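Local coordinates for protein SmhA (Serratia marcescens, PDB 7A27) that serves as one component of the tripartite alpha-pore-forming toxin Smh, here in its soluble form, and probably takes part in membrane pore assembly, at residues 48-51 against 52-56; 127-130 against 131-135; 148-151 against 152-156; 156-159 against 160-164. All coordinates share one frame; numbering follows the deposited sequence.

Interaction 1 (48-51 against 52-56); sequences PGLT and VKIKA
With chi1 of Thr-51 at -63°, OG1 sits beside the backbone N and the methyl CG2 falls anti to it, down the helix to where Lys-55 runs past; the lysine leaves its own backbone with CG anti to the carbonyl carbon and stays extended from there on. The two side chains therefore lie alongside each other and point the same way, the threonine methyl CG2 lying against the lysine CE at 3.7 Å. OG1 of Thr-51 hydrogen-bonds to the carbonyl of Asp-47, just ahead of the helix. Beyond the methyl, NZ of Lys-55 makes a weak bond to the carbonyl of Thr-42.

This is an i to i+4 pairing in the first turns of helix 48-96, and the backbone repeats it. Lys-55 N reaches Thr-51 O at 3.1 Å in a nearly straight bond (N-H...O 171°), and Val-52 N reaches Pro-48 O at 3.3 Å. The carbonyl oxygen of Leu-50 receives Ile-54 N at 3.1 Å, with a weak second bond from Lys-53 N. On the inner side the branch carbon CG of Leu-50 meets CD1 of Ile-54 at 4.0 Å, the two side chains crossing at a slant. Both rest on Leu-273 of helix 272-299, and Ile-54 also touches Phe-147.

The chemistry thus gives the side chains different tasks: Leu-50 and Ile-54 face the bundle, while the Thr-51 hydroxyl and, more weakly, the Lys-55 ammonium turn to carbonyls of the preceding loop, tying the helix start to the chain that leads into it.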
loop_
_atom_site.group_PDB
_atom_site.type_symbol
_atom_site.label_atom_id
_atom_site.label_comp_id
_atom_site.label_asym_id
_atom_site.label_seq_id
_atom_site.Cartn_x
_atom_site.Cartn_y
_atom_site.Cartn_z
ATOM N N PRO A 48 20.812 -26.334 -14.806
ATOM C CA PRO A 48 19.653 -26.173 -15.686
ATOM C C PRO A 48 18.317 -26.215 -14.915
ATOM O O PRO A 48 17.472 -25.366 -15.166
ATOM C CB PRO A 48 19.756 -27.352 -16.674
ATOM C CG PRO A 48 21.208 -27.787 -16.617
ATOM C CD PRO A 48 21.677 -27.452 -15.217
ATOM N N GLY A 49 18.186 -27.172 -13.984
ATOM C CA GLY A 49 16.969 -27.442 -13.185
ATOM C C GLY A 49 16.551 -26.279 -12.290
ATOM O O GLY A 49 15.335 -26.016 -12.218
ATOM N N LEU A 50 17.511 -25.636 -11.607
ATOM C CA LEU A 50 17.275 -24.505 -10.665
ATOM C C LEU A 50 17.166 -23.192 -11.452
ATOM O O LEU A 50 16.368 -22.334 -11.046
ATOM C CB LEU A 50 18.401 -24.439 -9.622
ATOM C CG LEU A 50 18.360 -23.233 -8.677
ATOM C CD1 LEU A 50 17.086 -23.238 -7.827
ATOM C CD2 LEU A 50 19.590 -23.184 -7.782
ATOM N N THR A 51 17.939 -23.026 -12.526
ATOM C CA THR A 51 17.885 -21.821 -13.394
ATOM C C THR A 51 16.433 -21.621 -13.854
ATOM O O THR A 51 15.938 -20.482 -13.712
ATOM C CB THR A 51 18.877 -21.905 -14.566
ATOM O OG1 THR A 51 20.212 -21.957 -14.056
ATOM C CG2 THR A 51 18.771 -20.734 -15.519
ATOM N N VAL A 52 15.756 -22.677 -14.330
ATOM C CA VAL A 52 14.351 -22.586 -14.844
ATOM C C VAL A 52 13.376 -22.217 -13.710
ATOM O O VAL A 52 12.390 -21.533 -14.025
ATOM C CB VAL A 52 13.884 -23.843 -15.614
ATOM C CG1 VAL A 52 14.659 -24.018 -16.918
ATOM C CG2 VAL A 52 13.909 -25.119 -14.781
ATOM N N LYS A 53 13.637 -22.619 -12.457
ATOM C CA LYS A 53 12.728 -22.365 -11.304
ATOM C C LYS A 53 12.817 -20.888 -10.904
ATOM O O LYS A 53 11.744 -20.316 -10.569
ATOM C CB LYS A 53 13.017 -23.291 -10.116
ATOM C CG LYS A 53 13.052 -24.780 -10.453
ATOM C CD LYS A 53 12.666 -25.761 -9.362
ATOM C CE LYS A 53 11.195 -25.656 -8.994
ATOM N NZ LYS A 53 10.654 -26.925 -8.446
ATOM N N ILE A 54 14.018 -20.297 -10.964
ATOM C CA ILE A 54 14.261 -18.854 -10.661
ATOM C C ILE A 54 13.624 -17.996 -11.766
ATOM O O ILE A 54 12.778 -17.148 -11.428
ATOM C CB ILE A 54 15.762 -18.538 -10.496
ATOM C CG1 ILE A 54 16.389 -19.314 -9.333
ATOM C CG2 ILE A 54 15.981 -17.037 -10.327
ATOM C CD1 ILE A 54 17.905 -19.283 -9.307
ATOM N N LYS A 55 14.015 -18.194 -13.032
ATOM C CA LYS A 55 13.474 -17.443 -14.201
ATOM C C LYS A 55 11.938 -17.493 -14.197
ATOM O O LYS A 55 11.332 -16.455 -14.489
ATOM C CB LYS A 55 14.004 -18.006 -15.523
ATOM C CG LYS A 55 15.444 -17.641 -15.862
ATOM C CD LYS A 55 15.943 -18.265 -17.157
ATOM C CE LYS A 55 17.385 -17.920 -17.486
ATOM N NZ LYS A 55 17.902 -18.726 -18.617
ATOM N N ALA A 56 11.335 -18.650 -13.889
ATOM C CA ALA A 56 9.865 -18.865 -13.851
ATOM C C ALA A 56 9.252 -18.039 -12.722
ATOM O O ALA A 56 8.206 -17.424 -12.960
ATOM C CB ALA A 56 9.529 -20.324 -13.668
#

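Interaction 2 (127-130 against 131-135); sequences QAVH and TQLQA
The imidazole of His-130 and the carboxamide of Gln-134 stand almost at right angles, their planes 86° apart. The amide oxygen OE1 approaches the CE1 corner of the ring at 3.1 Å along an oblique line, so neither group stacks on the other. From the backbone side, N of Thr-131 also meets the ring obliquely, near CG and ND1. This is an i to i+4 side-chain pair on one flank of helix 104-155, a long member of the toxin's helical bundle.

His-130 holds its ring with CG anti to the backbone N (chi1 179°), which carries it out towards helix 272-299; there NE2 makes a weak hydrogen bond to OE2 of Glu-295, a residue Gln-134 also touches. The glutamine starts in the same way and runs extended to its amide. A carboxylate beside the imidazole would tend to stabilise a protonated ring, although the weak bond leaves this open.

One position back along the chain, the apolar flank has Val-129 CG1 against Leu-133 CD1 at 4.3 Å. The leucine goes on to Tyr-291 and Met-298 of helix 272-299, and the valine to Leu-79 of helix 48-96, so this step of the helix is packed between both neighbours.

The exposed flank is polar. Thr-131 gives two bonds to one acceptor, the carbonyl oxygen of Gln-127: its backbone N at 2.9 Å continues the helical ladder, and its hydroxyl OG1 donates to the same oxygen at 3.0 Å, arriving from above the carbonyl plane, 45° out of it.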
loop_
_atom_site.group_PDB
_atom_site.type_symbol
_atom_site.label_atom_id
_atom_site.label_comp_id
_atom_site.label_asym_id
_atom_site.label_seq_id
_atom_site.Cartn_x
_atom_site.Cartn_y
_atom_site.Cartn_z
ATOM N N GLN A 127 -16.353 -3.543 -1.346
ATOM C CA GLN A 127 -16.359 -5.019 -1.210
ATOM C C GLN A 127 -15.767 -5.637 -2.481
ATOM O O GLN A 127 -14.915 -6.534 -2.357
ATOM C CB GLN A 127 -17.752 -5.600 -0.978
ATOM C CG GLN A 127 -17.724 -7.041 -0.459
ATOM C CD GLN A 127 -17.170 -7.119 0.944
ATOM O OE1 GLN A 127 -17.664 -6.482 1.875
ATOM N NE2 GLN A 127 -16.134 -7.921 1.098
ATOM N N ALA A 128 -16.181 -5.157 -3.654
ATOM C CA ALA A 128 -15.746 -5.686 -4.969
ATOM C C ALA A 128 -14.220 -5.652 -5.071
ATOM O O ALA A 128 -13.624 -6.647 -5.524
ATOM C CB ALA A 128 -16.388 -4.908 -6.095
ATOM N N VAL A 129 -13.622 -4.540 -4.663
ATOM C CA VAL A 129 -12.146 -4.352 -4.701
ATOM C C VAL A 129 -11.490 -5.306 -3.698
ATOM O O VAL A 129 -10.466 -5.920 -4.054
ATOM C CB VAL A 129 -11.763 -2.890 -4.429
ATOM C CG1 VAL A 129 -10.279 -2.748 -4.178
ATOM C CG2 VAL A 129 -12.200 -1.972 -5.559
ATOM N N HIS A 130 -12.029 -5.426 -2.483
ATOM C CA HIS A 130 -11.457 -6.322 -1.443
ATOM C C HIS A 130 -11.475 -7.770 -1.926
ATOM O O HIS A 130 -10.500 -8.488 -1.678
ATOM C CB HIS A 130 -12.197 -6.213 -0.113
ATOM C CG HIS A 130 -11.631 -7.135 0.914
ATOM N ND1 HIS A 130 -12.195 -8.364 1.216
ATOM C CD2 HIS A 130 -10.503 -7.044 1.651
ATOM C CE1 HIS A 130 -11.474 -8.953 2.140
ATOM N NE2 HIS A 130 -10.426 -8.170 2.424
ATOM N N THR A 131 -12.555 -8.193 -2.578
ATOM C CA THR A 131 -12.695 -9.583 -3.056
ATOM C C THR A 131 -11.581 -9.874 -4.070
ATOM O O THR A 131 -11.066 -11.013 -4.039
ATOM C CB THR A 131 -14.110 -9.856 -3.560
ATOM O OG1 THR A 131 -15.014 -9.557 -2.494
ATOM C CG2 THR A 131 -14.291 -11.289 -4.000
ATOM N N GLN A 132 -11.196 -8.905 -4.914
ATOM C CA GLN A 132 -10.096 -9.091 -5.901
ATOM C C GLN A 132 -8.757 -9.209 -5.150
ATOM O O GLN A 132 -7.957 -10.081 -5.504
ATOM C CB GLN A 132 -10.053 -7.970 -6.939
ATOM C CG GLN A 132 -10.963 -8.187 -8.132
ATOM C CD GLN A 132 -10.873 -7.042 -9.117
ATOM O OE1 GLN A 132 -9.960 -6.211 -9.073
ATOM N NE2 GLN A 132 -11.811 -7.005 -10.058
ATOM N N LEU A 133 -8.511 -8.361 -4.155
ATOM C CA LEU A 133 -7.259 -8.385 -3.358
ATOM C C LEU A 133 -7.134 -9.735 -2.641
ATOM O O LEU A 133 -6.030 -10.297 -2.610
ATOM C CB LEU A 133 -7.280 -7.216 -2.365
ATOM C CG LEU A 133 -6.990 -5.847 -2.965
ATOM C CD1 LEU A 133 -7.233 -4.750 -1.954
ATOM C CD2 LEU A 133 -5.553 -5.791 -3.449
ATOM N N GLN A 134 -8.239 -10.229 -2.092
ATOM C CA GLN A 134 -8.317 -11.510 -1.343
ATOM C C GLN A 134 -7.946 -12.666 -2.286
ATOM O O GLN A 134 -7.187 -13.552 -1.861
ATOM C CB GLN A 134 -9.725 -11.654 -0.765
ATOM C CG GLN A 134 -9.839 -12.672 0.354
ATOM C CD GLN A 134 -11.252 -12.721 0.876
ATOM O OE1 GLN A 134 -11.579 -12.086 1.876
ATOM N NE2 GLN A 134 -12.121 -13.408 0.147
ATOM N N ALA A 135 -8.444 -12.633 -3.526
ATOM C CA ALA A 135 -8.180 -13.642 -4.577
ATOM C C ALA A 135 -6.680 -13.676 -4.901
ATOM O O ALA A 135 -6.103 -14.773 -4.946
ATOM C CB ALA A 135 -8.994 -13.334 -5.803
#

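Interaction 3 (148-151 against 152-156); sequences LNVI and DAIEQ
Ile-151 and Glu-155 mark the closely packed flank of this last part of helix 104-155. Their side chains run next to each other in the same direction, the branch methyl CG2 of Ile-151 lying 3.8 Å from OE2 of Glu-155. With chi1 at -68° CG1 of Ile-151 lies beside the backbone N, which leaves the methyl CG2 anti to it and directed along the helix towards the glutamate. It is the carboxylate end, CD and OE2, that passes the methyl, while CG of Glu-155 lies by Ile-151 O; OE2 goes on to a salt bridge with Lys-278. Beneath them Glu-155 N bonds to Ile-151 O at 3.0 Å.

A second face, turned to helix 48-96, is looser between side chains: Val-150 CG1 and Ile-154 CD1 are 4.4 Å apart, although CG1 of Ile-154 lies 3.3 Å from Val-150 O. On the solvent side are Asn-149, Asp-152 and Gln-156, where NE2 of Gln-156 makes a weak bond to OD2 of Asp-152 at 3.4 Å.

Two helices flank the segment. Ile-151 and Ile-154 meet Leu-274 of helix 272-299, which also supplies Lys-278, whereas Val-150 and Ile-154 reach Lys-53 and Leu-50 at the start of helix 48-96.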
loop_
_atom_site.group_PDB
_atom_site.type_symbol
_atom_site.label_atom_id
_atom_site.label_comp_id
_atom_site.label_asym_id
_atom_site.label_seq_id
_atom_site.Cartn_x
_atom_site.Cartn_y
_atom_site.Cartn_z
ATOM N N LEU A 148 10.033 -20.917 -1.516
ATOM C CA LEU A 148 10.763 -21.058 -0.220
ATOM C C LEU A 148 11.147 -22.526 0.002
ATOM O O LEU A 148 12.299 -22.758 0.349
ATOM C CB LEU A 148 9.929 -20.510 0.939
ATOM C CG LEU A 148 10.046 -19.005 1.158
ATOM C CD1 LEU A 148 8.966 -18.512 2.119
ATOM C CD2 LEU A 148 11.436 -18.644 1.669
ATOM N N ASN A 149 10.231 -23.469 -0.232
ATOM C CA ASN A 149 10.494 -24.926 -0.109
ATOM C C ASN A 149 11.625 -25.333 -1.070
ATOM O O ASN A 149 12.302 -26.349 -0.789
ATOM C CB ASN A 149 9.251 -25.777 -0.375
ATOM C CG ASN A 149 8.121 -25.527 0.600
ATOM O OD1 ASN A 149 8.338 -25.065 1.716
ATOM N ND2 ASN A 149 6.901 -25.832 0.192
ATOM N N VAL A 150 11.813 -24.581 -2.164
ATOM C CA VAL A 150 12.874 -24.835 -3.185
ATOM C C VAL A 150 14.220 -24.355 -2.624
ATOM O O VAL A 150 15.216 -25.108 -2.748
ATOM C CB VAL A 150 12.540 -24.192 -4.547
ATOM C CG1 VAL A 150 13.728 -24.195 -5.500
ATOM C CG2 VAL A 150 11.332 -24.848 -5.193
ATOM N N ILE A 151 14.260 -23.153 -2.041
ATOM C CA ILE A 151 15.495 -22.577 -1.427
ATOM C C ILE A 151 15.909 -23.468 -0.253
ATOM O O ILE A 151 17.121 -23.731 -0.095
ATOM C CB ILE A 151 15.282 -21.116 -0.966
ATOM C CG1 ILE A 151 15.097 -20.181 -2.162
ATOM C CG2 ILE A 151 16.421 -20.650 -0.066
ATOM C CD1 ILE A 151 15.009 -18.713 -1.810
ATOM N N ASP A 152 14.927 -23.908 0.533
ATOM C CA ASP A 152 15.160 -24.674 1.777
ATOM C C ASP A 152 15.773 -26.038 1.471
ATOM O O ASP A 152 16.783 -26.371 2.114
ATOM C CB ASP A 152 13.907 -24.793 2.639
ATOM C CG ASP A 152 14.358 -24.630 4.080
ATOM O OD1 ASP A 152 14.823 -23.488 4.383
ATOM O OD2 ASP A 152 14.354 -25.653 4.858
ATOM N N ALA A 153 15.207 -26.781 0.518
ATOM C CA ALA A 153 15.713 -28.104 0.072
ATOM C C ALA A 153 17.197 -27.993 -0.303
ATOM O O ALA A 153 17.964 -28.879 0.067
ATOM C CB ALA A 153 14.886 -28.612 -1.084
ATOM N N ILE A 154 17.579 -26.912 -0.984
ATOM C CA ILE A 154 18.982 -26.636 -1.416
ATOM C C ILE A 154 19.848 -26.387 -0.176
ATOM O O ILE A 154 20.925 -27.037 -0.078
ATOM C CB ILE A 154 19.032 -25.447 -2.401
ATOM C CG1 ILE A 154 18.279 -25.774 -3.693
ATOM C CG2 ILE A 154 20.460 -24.981 -2.672
ATOM C CD1 ILE A 154 18.035 -24.577 -4.570
ATOM N N GLU A 155 19.398 -25.503 0.731
ATOM C CA GLU A 155 20.150 -25.096 1.951
ATOM C C GLU A 155 20.353 -26.294 2.891
ATOM O O GLU A 155 21.468 -26.398 3.415
ATOM C CB GLU A 155 19.461 -23.935 2.667
ATOM C CG GLU A 155 19.701 -22.582 2.021
ATOM C CD GLU A 155 19.022 -21.398 2.720
ATOM O OE1 GLU A 155 18.238 -21.629 3.676
ATOM O OE2 GLU A 155 19.284 -20.231 2.330
ATOM N N GLN A 156 19.348 -27.164 3.067
ATOM C CA GLN A 156 19.392 -28.351 3.972
ATOM C C GLN A 156 20.519 -29.318 3.603
ATOM O O GLN A 156 20.789 -30.190 4.432
ATOM C CB GLN A 156 18.089 -29.161 3.959
ATOM C CG GLN A 156 16.930 -28.494 4.705
ATOM C CD GLN A 156 17.056 -28.425 6.214
ATOM O OE1 GLN A 156 18.048 -28.829 6.824
ATOM N NE2 GLN A 156 16.022 -27.893 6.833
#

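Interaction 4 (156-159 against 160-164); sequences QGLN and AEAKQ
Two hydrogen bonds, both accepted by Asn-159, join the loop to the first turn of helix 160-188. Asn-159 is the N-cap: its side-chain oxygen OD1 takes the backbone N-H of Ala-162 at 3.0 Å, with the donor close to the line of the amide C=O. A chi1 of 69° places CG between the backbone N and the carbonyl carbon, folding the short side chain back over the helix start so that the oxygen can reach the third residue on. The main-chain oxygen of Asn-159 meanwhile receives Lys-163 N at 3.3 Å, the opening i to i+4 bond of the helix.

Apolar contact comes from Leu-158, just before the cap. Its CB and CD1 lie against the methyl of Ala-162, CB to CB at 4.0 Å, and CB also approaches CG of Lys-163 at 4.1 Å.

Charge enters through Lys-163, whose extended chain runs back along the loop. Its CE lies 3.6 Å from the carbonyl oxygen of Leu-158, and NZ is 4.3 Å from that of Gln-156, too far for a bond, though a weak electrostatic attraction is possible.

Taken together, the capping oxygen supplies an acceptor that the first turn of a helix lacks in its own backbone, and its partial negative charge would suit the positive end of the helix dipole, which is consistent with the helix starting right after Asn-159, at the end of the short link from helix 104-155.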
loop_
_atom_site.group_PDB
_atom_site.type_symbol
_atom_site.label_atom_id
_atom_site.label_comp_id
_atom_site.label_asym_id
_atom_site.label_seq_id
_atom_site.Cartn_x
_atom_site.Cartn_y
_atom_site.Cartn_z
ATOM N N GLN A 156 19.348 -27.164 3.067
ATOM C CA GLN A 156 19.392 -28.351 3.972
ATOM C C GLN A 156 20.519 -29.318 3.603
ATOM O O GLN A 156 20.789 -30.190 4.432
ATOM C CB GLN A 156 18.089 -29.161 3.959
ATOM C CG GLN A 156 16.930 -28.494 4.705
ATOM C CD GLN A 156 17.056 -28.425 6.214
ATOM O OE1 GLN A 156 18.048 -28.829 6.824
ATOM N NE2 GLN A 156 16.022 -27.893 6.833
ATOM N N GLY A 157 21.139 -29.173 2.429
ATOM C CA GLY A 157 22.214 -30.069 1.961
ATOM C C GLY A 157 23.570 -29.394 1.917
ATOM O O GLY A 157 24.506 -30.035 1.409
ATOM N N LEU A 158 23.689 -28.165 2.428
ATOM C CA LEU A 158 24.965 -27.395 2.428
ATOM C C LEU A 158 25.813 -27.754 3.655
ATOM O O LEU A 158 25.230 -28.184 4.676
ATOM C CB LEU A 158 24.666 -25.894 2.473
ATOM C CG LEU A 158 23.870 -25.316 1.306
ATOM C CD1 LEU A 158 23.579 -23.842 1.547
ATOM C CD2 LEU A 158 24.612 -25.507 -0.012
ATOM N N ASN A 159 27.131 -27.535 3.571
ATOM C CA ASN A 159 28.065 -27.686 4.717
ATOM C C ASN A 159 27.753 -26.536 5.691
ATOM O O ASN A 159 26.909 -25.668 5.326
ATOM C CB ASN A 159 29.526 -27.750 4.261
ATOM C CG ASN A 159 30.075 -26.456 3.689
ATOM O OD1 ASN A 159 29.464 -25.398 3.775
ATOM N ND2 ASN A 159 31.289 -26.502 3.194
ATOM N N ALA A 160 28.398 -26.506 6.869
ATOM C CA ALA A 160 28.155 -25.502 7.938
ATOM C C ALA A 160 28.592 -24.091 7.515
ATOM O O ALA A 160 27.887 -23.146 7.867
ATOM C CB ALA A 160 28.849 -25.929 9.204
ATOM N N GLU A 161 29.712 -23.950 6.798
ATOM C CA GLU A 161 30.276 -22.636 6.378
ATOM C C GLU A 161 29.278 -21.913 5.461
ATOM O O GLU A 161 29.140 -20.677 5.613
ATOM C CB GLU A 161 31.632 -22.824 5.694
ATOM C CG GLU A 161 32.422 -21.538 5.505
ATOM C CD GLU A 161 33.764 -21.691 4.790
ATOM O OE1 GLU A 161 34.516 -22.624 5.129
ATOM O OE2 GLU A 161 34.070 -20.891 3.878
ATOM N N ALA A 162 28.609 -22.637 4.549
ATOM C CA ALA A 162 27.650 -22.081 3.564
ATOM C C ALA A 162 26.327 -21.735 4.249
ATOM O O ALA A 162 25.731 -20.711 3.868
ATOM C CB ALA A 162 27.429 -23.049 2.433
ATOM N N LYS A 163 25.869 -22.569 5.190
ATOM C CA LYS A 163 24.615 -22.311 5.938
ATOM C C LYS A 163 24.759 -21.000 6.704
ATOM O O LYS A 163 23.756 -20.272 6.773
ATOM C CB LYS A 163 24.257 -23.425 6.920
ATOM C CG LYS A 163 23.647 -24.670 6.295
ATOM C CD LYS A 163 23.061 -25.620 7.324
ATOM C CE LYS A 163 22.559 -26.917 6.725
ATOM N NZ LYS A 163 22.372 -27.960 7.763
ATOM N N GLN A 164 25.948 -20.718 7.254
ATOM C CA GLN A 164 26.197 -19.481 8.046
ATOM C C GLN A 164 26.181 -18.288 7.087
ATOM O O GLN A 164 25.549 -17.273 7.440
ATOM C CB GLN A 164 27.498 -19.545 8.863
ATOM C CG GLN A 164 27.669 -18.395 9.855
ATOM C CD GLN A 164 26.587 -18.336 10.910
ATOM O OE1 GLN A 164 26.431 -19.223 11.754
ATOM N NE2 GLN A 164 25.834 -17.251 10.874
#

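Overall arrangement
Interactions 1 to 4 follow one another along the chain, the last two sharing Gln-156. Interaction 1 opens helix 48-96, while interactions 2 and 3 lie on helix 104-155, their centres 32 Å apart. Because these helices run beside each other, the start of one meets the end of the other: interactions 1 and 3 touch through aliphatic side chains, with centres 14 Å apart. Interaction 4, its centre 11 Å from that of interaction 3, carries the chain into helix 160-188, which precedes the two-stranded antiparallel sheet 198-206/230-237. The contacts thus mark one end and the middle of a long helical bundle, an elongated build as expected of a soluble alpha-pore-forming toxin component.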